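Long-range contact in Xaa-Pro Dipeptidase (Alteromonas macleodii, PDB 2QS8), which probably acts as a metal-dependent carboxypeptidase of the amidohydrolase superfamily that hydrolyses small peptides, and here holds a methionine in its active site: residues 194-199 and 233-238. Residues are numbered along the deposited sequence; the frame is centred on the assembly and turned at random.
Sequences KITVTG and AVHAHG. With MET (methionine), chain D.
T198 and H237 meet where two parallel strands run out into the active site: the backbone N of H237 donates an almost straight bond (170°) to T198 OG1, 2.9 Å away. A threonine suits the place because its hydroxyl works in both directions, accepting from H237 N and donating to G199 O. That carbonyl also accepts from H235 NE2 at 3.1 Å, a donor well above the carbonyl plane although the oxygen sits in the plane of the imidazole; two donors thus help to fix the G199 peptide, and the bond helps set the turn of the ring, which also stacks on H150. Histidines suit both positions, their flat rings presenting an N-H at the edge: H235, with CG anti to the backbone N (chi1 164°), reaches G199 O, while H237 NE2 grips O of the bound methionine at 2.7 Å, its ND1 being held by T257. Were T198 an alanine, the H237 N-H would probably lose its acceptor and G199 O one of its two donors. Behind this site the strands pair in regular parallel fashion, H235 N giving to I195 O at 2.8 Å and H235 O receiving from V197 N. The long, bent chain of K194 passes H235 CB to carry NZ to V113 O. I195 and V234 lie side by side on the face away from H235, and V197, just beyond the strand end, closes on V234 CG1. The strands belong to a beta-alpha-beta unit of the TIM barrel, with I195 against helix 215-227, V234 and V197 against helix 239-248, and strand 252-253 next in the sheet.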
# COMPACT_ATOMS: atom_id res chain seq x y z
N LYS A 194 -16.59 2.34 14.65
CA LYS A 194 -16.52 1.23 15.58
C LYS A 194 -15.43 0.27 15.09
O LYS A 194 -15.38 -0.07 13.90
CB LYS A 194 -17.87 0.52 15.64
CG LYS A 194 -17.82 -0.86 16.29
CD LYS A 194 -17.48 -0.79 17.76
CE LYS A 194 -17.61 -2.17 18.40
NZ LYS A 194 -18.89 -2.84 18.06
N ILE A 195 -14.54 -0.14 15.99
CA ILE A 195 -13.48 -1.07 15.63
C ILE A 195 -13.36 -2.17 16.68
O ILE A 195 -13.79 -2.00 17.82
CB ILE A 195 -12.09 -0.38 15.54
CG1 ILE A 195 -11.66 0.11 16.92
CG2 ILE A 195 -12.13 0.74 14.53
CD1 ILE A 195 -10.24 0.70 16.97
N THR A 196 -12.80 -3.31 16.29
CA THR A 196 -12.56 -4.40 17.21
C THR A 196 -11.04 -4.38 17.45
O THR A 196 -10.26 -4.90 16.66
CB THR A 196 -13.01 -5.78 16.63
OG1 THR A 196 -12.53 -5.93 15.29
CG2 THR A 196 -14.52 -5.88 16.64
N VAL A 197 -10.64 -3.74 18.54
CA VAL A 197 -9.23 -3.63 18.88
C VAL A 197 -8.64 -4.94 19.43
O VAL A 197 -7.42 -5.06 19.56
CB VAL A 197 -8.99 -2.47 19.89
CG1 VAL A 197 -9.16 -2.96 21.31
CG2 VAL A 197 -7.60 -1.87 19.66
N THR A 198 -9.49 -5.90 19.77
CA THR A 198 -9.02 -7.20 20.26
C THR A 198 -9.92 -8.29 19.67
O THR A 198 -10.92 -7.99 19.04
CB THR A 198 -9.08 -7.34 21.80
OG1 THR A 198 -10.45 -7.46 22.21
CG2 THR A 198 -8.45 -6.14 22.49
N GLY A 199 -9.55 -9.54 19.90
CA GLY A 199 -10.38 -10.64 19.42
C GLY A 199 -11.73 -10.57 20.11
O GLY A 199 -11.92 -9.78 21.03
N ALA A 233 -15.98 4.23 18.99
CA ALA A 233 -16.36 3.21 19.97
C ALA A 233 -15.39 2.05 19.73
O ALA A 233 -15.02 1.77 18.59
CB ALA A 233 -17.80 2.76 19.74
N VAL A 234 -14.99 1.36 20.79
CA VAL A 234 -14.02 0.27 20.64
C VAL A 234 -14.31 -1.05 21.35
O VAL A 234 -14.38 -1.11 22.58
CB VAL A 234 -12.60 0.76 21.09
CG1 VAL A 234 -11.56 -0.35 20.91
CG2 VAL A 234 -12.21 1.99 20.30
N HIS A 235 -14.48 -2.11 20.57
CA HIS A 235 -14.69 -3.44 21.13
C HIS A 235 -13.34 -3.86 21.72
O HIS A 235 -12.32 -3.73 21.06
CB HIS A 235 -15.08 -4.42 20.01
CG HIS A 235 -14.96 -5.86 20.38
ND1 HIS A 235 -16.03 -6.62 20.79
CD2 HIS A 235 -13.89 -6.69 20.40
CE1 HIS A 235 -15.64 -7.85 21.04
NE2 HIS A 235 -14.34 -7.92 20.81
N ALA A 236 -13.34 -4.36 22.95
CA ALA A 236 -12.09 -4.79 23.57
C ALA A 236 -12.28 -5.64 24.82
O ALA A 236 -12.92 -5.22 25.78
CB ALA A 236 -11.22 -3.59 23.90
N HIS A 237 -11.73 -6.85 24.79
CA HIS A 237 -11.82 -7.76 25.92
C HIS A 237 -10.44 -7.83 26.57
O HIS A 237 -10.31 -7.66 27.78
CB HIS A 237 -12.25 -9.16 25.46
CG HIS A 237 -13.66 -9.24 24.98
ND1 HIS A 237 -14.74 -8.95 25.78
CD2 HIS A 237 -14.17 -9.61 23.78
CE1 HIS A 237 -15.86 -9.14 25.10
NE2 HIS A 237 -15.54 -9.54 23.88
N GLY A 238 -9.41 -8.09 25.76
CA GLY A 238 -8.05 -8.18 26.27
C GLY A 238 -7.55 -6.81 26.70
O GLY A 238 -7.88 -5.80 26.07
N MET D . -20.45 -9.28 20.97
CA MET D . -19.38 -9.53 21.99
C MET D . -18.35 -10.54 21.49
O MET D . -17.22 -10.51 22.01
CB MET D . -20.01 -10.06 23.28
CG MET D . -19.01 -10.27 24.38
SD MET D . -19.82 -10.67 25.89
CE MET D . -20.57 -9.10 26.25
OXT MET D . -18.69 -11.34 20.60